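Local coordinates for glycoside hydrolase, GH17 family (Formosa sp. Hel1_33_131, PDB 6FCG), which probably hydrolyses internal beta-1,3-glucosidic bonds of laminarin, the storage glucan of microalgae, as an endo-acting laminarinase of glycoside hydrolase family 17, at residues A[352-357]-A[367-372]; A[255-260]-A[418-423]; A[142-147]-A[186-191]. All blocks are in the same frame, centred on the assembly; numbering follows the deposited sequence.

Contact 1. Residues A[352-357]-A[367-372]; sequences AFDEPW and ENHFGL
Asp354 reaches across to the backbone at Gly371, whose N-H meets OD1 at 2.8 Å (N to OD1), nearly along the C-O axis but bent at the hydrogen (139°). Asp354 CG stands beside the backbone N (chi1 -73°), a setting that turns the carboxylate to the other segment. OD1 also forms a salt bridge with Lys380, while OD2 accepts from a water 2.8 Å away that is bonded to His369 ND1; this water links two groups whose planes are 78° apart. His369 NE2 is bonded to Ser363 O. A second water accepts from Phe370 N (2.9 Å) and from Glu355 N, and donates to Glu367 O (2.8 Å), so it satisfies three backbone groups at once. Leu372 N donates to Ala352 O at 3.0 Å, from above the carbonyl plane. Trp357 NE1 donates almost straight to Glu355 OE2 (2.9 Å), which lies in the indole plane. Glycine suits position 371 because a beta carbon there would point into the backbone of Phe353 and Asp354. Asn368 OD1 lies near two carbonyl oxygens, Glu355 O and Pro356 O, all acceptors; its donor is Asp359 N, just beyond the segment. Ala352 also makes a backbone hydrogen bond with Ser53, at the end of strand 50-53, a placement consistent with the eighth and closing beta position of a TIM barrel, followed by a loop that doubles back.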
loop_
_atom_site.group_PDB
_atom_site.type_symbol
_atom_site.label_atom_id
_atom_site.label_comp_id
_atom_site.label_asym_id
_atom_site.label_seq_id
_atom_site.Cartn_x
_atom_site.Cartn_y
_atom_site.Cartn_z
ATOM N N ALA A 352 -31.918 -3.261 -19.807
ATOM C CA ALA A 352 -33.243 -3.120 -19.196
ATOM C C ALA A 352 -33.246 -3.481 -17.715
ATOM O O ALA A 352 -33.593 -2.639 -16.873
ATOM C CB ALA A 352 -34.280 -3.937 -19.935
ATOM N N PHE A 353 -32.835 -4.707 -17.412
ATOM C CA PHE A 353 -32.846 -5.257 -16.038
ATOM C C PHE A 353 -31.459 -5.747 -15.615
ATOM O O PHE A 353 -30.729 -6.324 -16.385
ATOM C CB PHE A 353 -33.825 -6.440 -15.937
ATOM C CG PHE A 353 -35.261 -6.096 -16.266
ATOM C CD1 PHE A 353 -36.130 -5.671 -15.277
ATOM C CD2 PHE A 353 -35.730 -6.174 -17.570
ATOM C CE1 PHE A 353 -37.425 -5.328 -15.570
ATOM C CE2 PHE A 353 -37.048 -5.832 -17.873
ATOM C CZ PHE A 353 -37.891 -5.407 -16.878
ATOM N N ASP A 354 -31.110 -5.533 -14.358
ATOM C CA ASP A 354 -29.927 -6.160 -13.762
ATOM C C ASP A 354 -29.987 -7.657 -14.018
ATOM O O ASP A 354 -31.034 -8.290 -13.882
ATOM C CB ASP A 354 -29.869 -5.948 -12.235
ATOM C CG ASP A 354 -29.505 -4.541 -11.844
ATOM O OD1 ASP A 354 -29.071 -3.754 -12.697
ATOM O OD2 ASP A 354 -29.693 -4.207 -10.659
ATOM N N GLU A 355 -28.839 -8.200 -14.380
ATOM C CA GLU A 355 -28.695 -9.608 -14.686
ATOM C C GLU A 355 -27.566 -10.168 -13.831
ATOM O O GLU A 355 -26.396 -10.009 -14.160
ATOM C CB GLU A 355 -28.411 -9.775 -16.176
ATOM C CG GLU A 355 -29.646 -9.500 -17.053
ATOM C CD GLU A 355 -29.582 -10.191 -18.401
ATOM O OE1 GLU A 355 -29.045 -9.603 -19.390
ATOM O OE2 GLU A 355 -29.999 -11.352 -18.475
ATOM N N PRO A 356 -27.929 -10.827 -12.723
ATOM C CA PRO A 356 -26.908 -11.277 -11.781
ATOM C C PRO A 356 -26.086 -12.526 -12.157
ATOM O O PRO A 356 -25.233 -12.930 -11.381
ATOM C CB PRO A 356 -27.695 -11.507 -10.497
ATOM C CG PRO A 356 -29.066 -11.827 -10.935
ATOM C CD PRO A 356 -29.258 -11.371 -12.368
ATOM N N TRP A 357 -26.306 -13.118 -13.330
ATOM C CA TRP A 357 -25.442 -14.224 -13.818
ATOM C C TRP A 357 -24.095 -13.750 -14.442
ATOM O O TRP A 357 -23.245 -14.582 -14.713
ATOM C CB TRP A 357 -26.194 -15.094 -14.849
ATOM C CG TRP A 357 -26.668 -14.310 -16.030
ATOM C CD1 TRP A 357 -27.867 -13.712 -16.172
ATOM C CD2 TRP A 357 -25.939 -14.036 -17.232
ATOM N NE1 TRP A 357 -27.944 -13.076 -17.384
ATOM C CE2 TRP A 357 -26.765 -13.247 -18.049
ATOM C CE3 TRP A 357 -24.675 -14.386 -17.699
ATOM C CZ2 TRP A 357 -26.365 -12.775 -19.292
ATOM C CZ3 TRP A 357 -24.275 -13.920 -18.940
ATOM C CH2 TRP A 357 -25.123 -13.115 -19.725
ATOM N N GLU A 367 -20.898 -5.689 -13.664
ATOM C CA GLU A 367 -21.654 -6.440 -14.677
ATOM C C GLU A 367 -23.099 -6.799 -14.285
ATOM O O GLU A 367 -23.965 -6.871 -15.141
ATOM C CB GLU A 367 -20.879 -7.715 -15.077
ATOM C CG GLU A 367 -19.636 -7.425 -15.922
ATOM C CD GLU A 367 -19.951 -6.905 -17.329
ATOM O OE1 GLU A 367 -19.348 -5.903 -17.639
ATOM O OE2 GLU A 367 -20.799 -7.392 -18.113
ATOM N N ASN A 368 -23.346 -6.981 -12.989
ATOM C CA ASN A 368 -24.670 -7.290 -12.467
ATOM C C ASN A 368 -25.543 -6.064 -12.221
ATOM O O ASN A 368 -26.617 -6.198 -11.674
ATOM C CB ASN A 368 -24.559 -8.081 -11.137
ATOM C CG ASN A 368 -23.706 -9.347 -11.257
ATOM O OD1 ASN A 368 -23.800 -10.097 -12.247
ATOM N ND2 ASN A 368 -22.856 -9.589 -10.260
ATOM N N HIS A 369 -25.107 -4.874 -12.588
ATOM C CA HIS A 369 -25.813 -3.670 -12.150
ATOM C C HIS A 369 -26.050 -2.665 -13.254
ATOM O O HIS A 369 -26.224 -1.459 -13.003
ATOM C CB HIS A 369 -25.087 -3.032 -10.950
ATOM C CG HIS A 369 -25.095 -3.899 -9.730
ATOM N ND1 HIS A 369 -26.197 -4.028 -8.909
ATOM C CD2 HIS A 369 -24.139 -4.698 -9.201
ATOM C CE1 HIS A 369 -25.917 -4.862 -7.922
ATOM N NE2 HIS A 369 -24.674 -5.281 -8.075
ATOM N N PHE A 370 -26.133 -3.157 -14.478
ATOM C CA PHE A 370 -26.357 -2.257 -15.608
ATOM C C PHE A 370 -27.841 -1.923 -15.907
ATOM O O PHE A 370 -28.116 -1.103 -16.770
ATOM C CB PHE A 370 -25.677 -2.808 -16.850
ATOM C CG PHE A 370 -24.227 -2.490 -16.919
ATOM C CD1 PHE A 370 -23.803 -1.284 -17.472
ATOM C CD2 PHE A 370 -23.287 -3.397 -16.467
ATOM C CE1 PHE A 370 -22.471 -0.988 -17.555
ATOM C CE2 PHE A 370 -21.938 -3.103 -16.550
ATOM C CZ PHE A 370 -21.533 -1.905 -17.096
ATOM N N GLY A 371 -28.772 -2.540 -15.182
ATOM C CA GLY A 371 -30.178 -2.329 -15.403
ATOM C C GLY A 371 -30.660 -0.928 -15.133
ATOM O O GLY A 371 -30.022 -0.170 -14.403
ATOM N N LEU A 372 -31.783 -0.579 -15.770
ATOM C CA LEU A 372 -32.610 0.549 -15.342
ATOM C C LEU A 372 -33.484 0.099 -14.177
ATOM O O LEU A 372 -33.924 0.915 -13.355
ATOM C CB LEU A 372 -33.459 1.058 -16.482
ATOM C CG LEU A 372 -32.730 1.431 -17.755
ATOM C CD1 LEU A 372 -33.744 1.755 -18.833
ATOM C CD2 LEU A 372 -31.782 2.595 -17.557
HETATM O O HOH W 1 -28.284 -2.620 -8.874
HETATM O O HOH W 2 -26.655 -5.940 -15.206
#

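Contact 2. Residues A[255-260]-A[418-423]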
loop_
_atom_site.group_PDB
_atom_site.type_symbol
_atom_site.label_atom_id
_atom_site.label_comp_id
_atom_site.label_asym_id
_atom_site.label_seq_id
_atom_site.Cartn_x
_atom_site.Cartn_y
_atom_site.Cartn_z
ATOM N N TRP A 255 -11.977 12.011 -17.193
ATOM C CA TRP A 255 -12.819 11.780 -16.011
ATOM C C TRP A 255 -12.222 12.435 -14.771
ATOM O O TRP A 255 -11.106 12.109 -14.363
ATOM C CB TRP A 255 -12.949 10.274 -15.779
ATOM C CG TRP A 255 -13.752 9.895 -14.588
ATOM C CD1 TRP A 255 -13.290 9.289 -13.469
ATOM C CD2 TRP A 255 -15.134 10.098 -14.398
ATOM N NE1 TRP A 255 -14.295 9.115 -12.595
ATOM C CE2 TRP A 255 -15.447 9.606 -13.142
ATOM C CE3 TRP A 255 -16.141 10.667 -15.165
ATOM C CZ2 TRP A 255 -16.744 9.647 -12.620
ATOM C CZ3 TRP A 255 -17.421 10.711 -14.655
ATOM C CH2 TRP A 255 -17.711 10.212 -13.396
ATOM N N GLY A 256 -12.970 13.358 -14.190
ATOM C CA GLY A 256 -12.598 13.968 -12.943
ATOM C C GLY A 256 -13.260 15.302 -12.698
ATOM O O GLY A 256 -14.167 15.716 -13.421
ATOM N N VAL A 257 -12.831 15.932 -11.609
ATOM C CA VAL A 257 -13.122 17.337 -11.321
ATOM C C VAL A 257 -11.784 18.032 -11.514
ATOM O O VAL A 257 -10.805 17.694 -10.832
ATOM C CB VAL A 257 -13.646 17.508 -9.885
ATOM C CG1 VAL A 257 -13.962 18.960 -9.596
ATOM C CG2 VAL A 257 -14.896 16.672 -9.690
ATOM N N PHE A 258 -11.741 18.971 -12.465
ATOM C CA PHE A 258 -10.476 19.582 -12.938
ATOM C C PHE A 258 -10.409 21.061 -12.576
ATOM O O PHE A 258 -11.393 21.804 -12.728
ATOM C CB PHE A 258 -10.325 19.434 -14.464
ATOM C CG PHE A 258 -10.188 17.994 -14.955
ATOM C CD1 PHE A 258 -8.930 17.405 -15.092
ATOM C CD2 PHE A 258 -11.307 17.256 -15.309
ATOM C CE1 PHE A 258 -8.799 16.101 -15.556
ATOM C CE2 PHE A 258 -11.184 15.964 -15.760
ATOM C CZ PHE A 258 -9.926 15.381 -15.893
ATOM N N GLY A 259 -9.249 21.476 -12.080
ATOM C CA GLY A 259 -8.953 22.880 -11.732
ATOM C C GLY A 259 -10.041 23.665 -11.006
ATOM O O GLY A 259 -10.521 23.244 -9.952
ATOM N N ASP A 260 -10.425 24.790 -11.608
ATOM C CA ASP A 260 -11.413 25.723 -11.060
ATOM C C ASP A 260 -12.749 25.112 -10.698
ATOM O O ASP A 260 -13.489 25.715 -9.920
ATOM C CB ASP A 260 -11.664 26.881 -12.047
ATOM C CG ASP A 260 -10.583 27.960 -11.969
ATOM O OD1 ASP A 260 -10.233 28.386 -10.846
ATOM O OD2 ASP A 260 -10.082 28.381 -13.036
ATOM N N GLU A 418 -20.769 9.475 -4.465
ATOM C CA GLU A 418 -19.495 10.153 -4.295
ATOM C C GLU A 418 -19.199 11.017 -5.507
ATOM O O GLU A 418 -19.740 10.787 -6.575
ATOM C CB GLU A 418 -18.389 9.128 -4.073
ATOM C CG GLU A 418 -18.658 8.252 -2.849
ATOM C CD GLU A 418 -17.476 7.421 -2.409
ATOM O OE1 GLU A 418 -17.724 6.227 -2.168
ATOM O OE2 GLU A 418 -16.336 7.917 -2.325
ATOM N N LEU A 419 -18.354 12.028 -5.320
ATOM C CA LEU A 419 -17.902 12.876 -6.431
ATOM C C LEU A 419 -16.770 12.227 -7.209
ATOM O O LEU A 419 -16.041 11.394 -6.677
ATOM C CB LEU A 419 -17.450 14.266 -5.967
ATOM C CG LEU A 419 -18.646 15.156 -5.628
ATOM C CD1 LEU A 419 -18.833 15.233 -4.127
ATOM C CD2 LEU A 419 -18.466 16.545 -6.195
ATOM N N PRO A 420 -16.605 12.632 -8.479
ATOM C CA PRO A 420 -15.451 12.138 -9.216
ATOM C C PRO A 420 -14.147 12.599 -8.555
ATOM O O PRO A 420 -14.141 13.594 -7.846
ATOM C CB PRO A 420 -15.617 12.764 -10.595
ATOM C CG PRO A 420 -17.062 13.140 -10.700
ATOM C CD PRO A 420 -17.511 13.445 -9.317
ATOM N N PRO A 421 -13.054 11.868 -8.778
ATOM C CA PRO A 421 -11.817 12.276 -8.161
ATOM C C PRO A 421 -11.323 13.617 -8.717
ATOM O O PRO A 421 -11.498 13.915 -9.900
ATOM C CB PRO A 421 -10.855 11.131 -8.522
ATOM C CG PRO A 421 -11.372 10.599 -9.810
ATOM C CD PRO A 421 -12.862 10.761 -9.741
ATOM N N VAL A 422 -10.699 14.405 -7.845
ATOM C CA VAL A 422 -10.063 15.663 -8.212
ATOM C C VAL A 422 -8.769 15.395 -9.011
ATOM O O VAL A 422 -7.996 14.529 -8.646
ATOM C CB VAL A 422 -9.765 16.495 -6.941
ATOM C CG1 VAL A 422 -8.822 17.666 -7.251
ATOM C CG2 VAL A 422 -11.075 16.992 -6.330
ATOM N N LYS A 423 -8.593 16.083 -10.143
ATOM C CA LYS A 423 -7.347 15.955 -10.948
ATOM C C LYS A 423 -6.743 17.332 -11.249
ATOM O O LYS A 423 -7.413 18.357 -11.276
ATOM C CB LYS A 423 -7.542 15.153 -12.241
ATOM C CG LYS A 423 -8.092 13.775 -11.969
ATOM C CD LYS A 423 -7.770 12.738 -13.032
ATOM C CE LYS A 423 -8.567 11.479 -12.716
ATOM N NZ LYS A 423 -8.458 10.422 -13.740
#
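The indole of Trp255 carries Pro420 on one face: CB sits over the six-membered ring, 4.3 Å from its centroid and offset toward the rim, a CH-pi contact. Pro421 CD lies 3.6 Å from Trp255 NE1, whose own hydrogen bond goes to Ser321 O. With CG anti to the backbone N (chi1 179°), Trp255 holds its ring out where both prolines meet it; the puckered, rigid ring of Pro420 turns C-H groups to the indole face, while Pro421 only brushes it obliquely. The Phe258 ring is touched obliquely by Lys423 CB, 3.7 Å from Phe258 CE1, the two side chains side by side and pointing the same way. The long lysine chain extends past the carbonyl oxygen of Trp255, and its NZ makes a weak hydrogen bond to Pro252 O. Phe258 and Lys423 belong to a short two-stranded parallel sheet, 257-258 with 422-423, separate from the main barrel sheet, in which the chain's C-terminal part returns to a segment following helix 244-250. Val257 follows the parallel pattern: its N donates to Pro421 O (3.0 Å) and its O accepts from Lys423 N (2.8 Å, 171° at the hydrogen), the two residues flanking Val422. Pro421, having no N-H, can only accept. Val257 and Val422 project from the same side of the sheet, Val257 CB 4.4 Å from Val422 CG2. At Gly256 the backbone angles would jam a beta carbon against the carbonyl oxygen of Trp255, hence glycine. Helix 266-294 packs on Trp255 through Met274 and on Pro420 through Ala273; Leu419 touches Leu415 of a neighbouring subunit.

Contact 3. Residues A[142-147]-A[186-191]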
loop_
_atom_site.group_PDB
_atom_site.type_symbol
_atom_site.label_atom_id
_atom_site.label_comp_id
_atom_site.label_asym_id
_atom_site.label_seq_id
_atom_site.Cartn_x
_atom_site.Cartn_y
_atom_site.Cartn_z
ATOM N N ASN A 142 -19.090 -24.427 -34.699
ATOM C CA ASN A 142 -20.474 -24.148 -34.320
ATOM C C ASN A 142 -21.109 -22.836 -34.828
ATOM O O ASN A 142 -22.300 -22.624 -34.598
ATOM C CB ASN A 142 -20.614 -24.197 -32.805
ATOM C CG ASN A 142 -20.245 -25.546 -32.240
ATOM O OD1 ASN A 142 -20.629 -26.582 -32.767
ATOM N ND2 ASN A 142 -19.544 -25.534 -31.143
ATOM N N ASN A 143 -20.349 -21.985 -35.509
ATOM C CA ASN A 143 -20.929 -20.747 -36.027
ATOM C C ASN A 143 -22.037 -21.043 -37.066
ATOM O O ASN A 143 -23.099 -20.423 -37.030
ATOM C CB ASN A 143 -19.853 -19.823 -36.597
ATOM C CG ASN A 143 -18.919 -19.288 -35.537
ATOM O OD1 ASN A 143 -19.213 -19.325 -34.340
ATOM N ND2 ASN A 143 -17.788 -18.773 -35.966
ATOM N N ALA A 144 -21.818 -22.036 -37.931
ATOM C CA ALA A 144 -22.768 -22.357 -39.008
ATOM C C ALA A 144 -24.182 -22.604 -38.479
ATOM O O ALA A 144 -25.129 -21.962 -38.930
ATOM C CB ALA A 144 -22.273 -23.537 -39.820
ATOM N N SER A 145 -24.314 -23.460 -37.471
ATOM C CA SER A 145 -25.636 -23.772 -36.958
ATOM C C SER A 145 -26.269 -22.597 -36.174
ATOM O O SER A 145 -27.507 -22.452 -36.163
ATOM C CB SER A 145 -25.611 -25.032 -36.125
ATOM O OG SER A 145 -24.812 -24.828 -35.000
ATOM N N GLU A 146 -25.446 -21.771 -35.523
ATOM C CA GLU A 146 -25.936 -20.558 -34.879
ATOM C C GLU A 146 -26.525 -19.612 -35.942
ATOM O O GLU A 146 -27.606 -19.052 -35.764
ATOM C CB GLU A 146 -24.821 -19.898 -34.078
ATOM C CG GLU A 146 -25.098 -18.532 -33.421
ATOM C CD GLU A 146 -25.773 -18.582 -32.050
ATOM O OE1 GLU A 146 -26.270 -17.566 -31.435
ATOM O OE2 GLU A 146 -25.801 -19.701 -31.563
ATOM N N ILE A 147 -25.834 -19.440 -37.054
ATOM C CA ILE A 147 -26.380 -18.632 -38.139
ATOM C C ILE A 147 -27.694 -19.279 -38.662
ATOM O O ILE A 147 -28.687 -18.566 -38.862
ATOM C CB ILE A 147 -25.343 -18.423 -39.273
ATOM C CG1 ILE A 147 -24.188 -17.525 -38.787
ATOM C CG2 ILE A 147 -26.005 -17.850 -40.527
ATOM C CD1 ILE A 147 -24.525 -16.070 -38.534
ATOM N N LEU A 186 -17.415 -11.123 -42.109
ATOM C CA LEU A 186 -17.712 -10.895 -43.516
ATOM C C LEU A 186 -18.330 -12.113 -44.181
ATOM O O LEU A 186 -19.324 -12.015 -44.894
ATOM C CB LEU A 186 -16.432 -10.520 -44.258
ATOM C CG LEU A 186 -16.508 -10.296 -45.787
ATOM C CD1 LEU A 186 -17.397 -9.111 -46.131
ATOM C CD2 LEU A 186 -15.109 -10.087 -46.347
ATOM N N LYS A 187 -17.740 -13.266 -43.933
ATOM C CA LYS A 187 -18.261 -14.528 -44.445
ATOM C C LYS A 187 -19.754 -14.698 -44.143
ATOM O O LYS A 187 -20.554 -14.975 -45.026
ATOM C CB LYS A 187 -17.468 -15.682 -43.853
ATOM C CG LYS A 187 -17.834 -17.042 -44.395
ATOM C CD LYS A 187 -17.339 -18.145 -43.466
ATOM C CE LYS A 187 -17.896 -19.482 -43.901
ATOM N NZ LYS A 187 -17.487 -20.539 -42.932
ATOM N N TRP A 188 -20.122 -14.544 -42.880
ATOM C CA TRP A 188 -21.503 -14.768 -42.462
ATOM C C TRP A 188 -22.427 -13.620 -42.830
ATOM O O TRP A 188 -23.591 -13.839 -43.133
ATOM C CB TRP A 188 -21.573 -15.111 -40.970
ATOM C CG TRP A 188 -20.924 -16.412 -40.676
ATOM C CD1 TRP A 188 -19.809 -16.612 -39.939
ATOM C CD2 TRP A 188 -21.312 -17.683 -41.180
ATOM N NE1 TRP A 188 -19.489 -17.944 -39.918
ATOM C CE2 TRP A 188 -20.399 -18.625 -40.676
ATOM C CE3 TRP A 188 -22.355 -18.119 -42.015
ATOM C CZ2 TRP A 188 -20.493 -19.973 -40.958
ATOM C CZ3 TRP A 188 -22.458 -19.460 -42.300
ATOM C CH2 TRP A 188 -21.521 -20.384 -41.770
ATOM N N VAL A 189 -21.939 -12.394 -42.794
ATOM C CA VAL A 189 -22.761 -11.303 -43.281
ATOM C C VAL A 189 -23.093 -11.600 -44.745
ATOM O O VAL A 189 -24.226 -11.433 -45.155
ATOM C CB VAL A 189 -22.062 -9.936 -43.110
ATOM C CG1 VAL A 189 -22.756 -8.831 -43.899
ATOM C CG2 VAL A 189 -22.030 -9.560 -41.642
ATOM N N ASN A 190 -22.089 -11.988 -45.534
ATOM C CA ASN A 190 -22.295 -12.232 -46.960
ATOM C C ASN A 190 -23.262 -13.381 -47.176
ATOM O O ASN A 190 -24.083 -13.323 -48.077
ATOM C CB ASN A 190 -20.962 -12.489 -47.698
ATOM C CG ASN A 190 -20.230 -11.189 -48.078
ATOM O OD1 ASN A 190 -20.825 -10.105 -48.159
ATOM N ND2 ASN A 190 -18.941 -11.302 -48.347
ATOM N N HIS A 191 -23.154 -14.414 -46.351
ATOM C CA HIS A 191 -24.087 -15.531 -46.387
ATOM C C HIS A 191 -25.535 -15.054 -46.223
ATOM O O HIS A 191 -26.417 -15.460 -46.978
ATOM C CB HIS A 191 -23.730 -16.508 -45.273
ATOM C CG HIS A 191 -24.689 -17.649 -45.104
ATOM N ND1 HIS A 191 -24.583 -18.839 -45.793
ATOM C CD2 HIS A 191 -25.737 -17.799 -44.262
ATOM C CE1 HIS A 191 -25.547 -19.660 -45.407
ATOM N NE2 HIS A 191 -26.259 -19.055 -44.477
#
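Ile147 and Trp188 meet through matching first torsions: in each the gamma atom on the main branch (CG1, CG) is anti to the carbonyl carbon (chi1 -68° and -66°); both beta carbons face the other helix, and these torsions carry CG1 and CG on toward each other. Ile147 CG1 approaches the indole obliquely, 3.7 Å from Trp188 CD2, and its CD1 lies 3.9 Å from Trp188 CB. The far end of the indole lies along the first turn of the facing helix, with Trp188 CH2 3.6 Å from Ala144 CA, and the five-membered ring brings NE1 to 3.8 Å from Asn143 CB. Alanine's single methyl lets the large ring come close to the backbone. On the opposite face from Ile147 rests Lys187 CE. The indole N-H (NE1) donates to Glu139 OE1, while Glu139 OE2 pairs with Lys187 NZ, one carboxylate thus serving two adjacent residues. His191 lies beside Trp188, whose CZ3 sits over the middle of the imidazole, and its CD2 receives Ile147 CG2 at 3.7 Å. With Trp188 cut back to an alanine, a gap would probably open between the helices, leaving Ile147 and Ala144 without their main partner and Glu139 OE1 without its indole donor. The axes of the two short segments come within 11.5 Å and cross at -32°, a separation the broad tryptophan spans. Both helices belong to the outer layer of the TIM barrel: 143-156 and 182-197 are successive, joined through strand 161-168, whose Val166 underlies Trp188, while Val189, pointing away from this contact, packs on Leu231 and Ala234 of helix 226-234.

How the contacts relate
Contact 1 lies nearest the middle of the chain and contact 3 in the helical layer around the barrel, both largely buried; contact 2 is farther out and only partly buried. The three contacts share no helix or strand. Contacts 1 and 3 serve the same barrel, yet their centres are 29 Å apart. Their chemistry differs with place: loops in contact 1 are joined by a carboxylate, backbone bonds and bridging waters, whereas the helices of contact 3 meet through apolar and aromatic packing. Contact 2 mixes parallel-strand bonds with proline-tryptophan packing, and its segments enclose contact 1 along the chain. Contacts 2 and 3 sit on opposite sides of the centre, about 46 Å between centres.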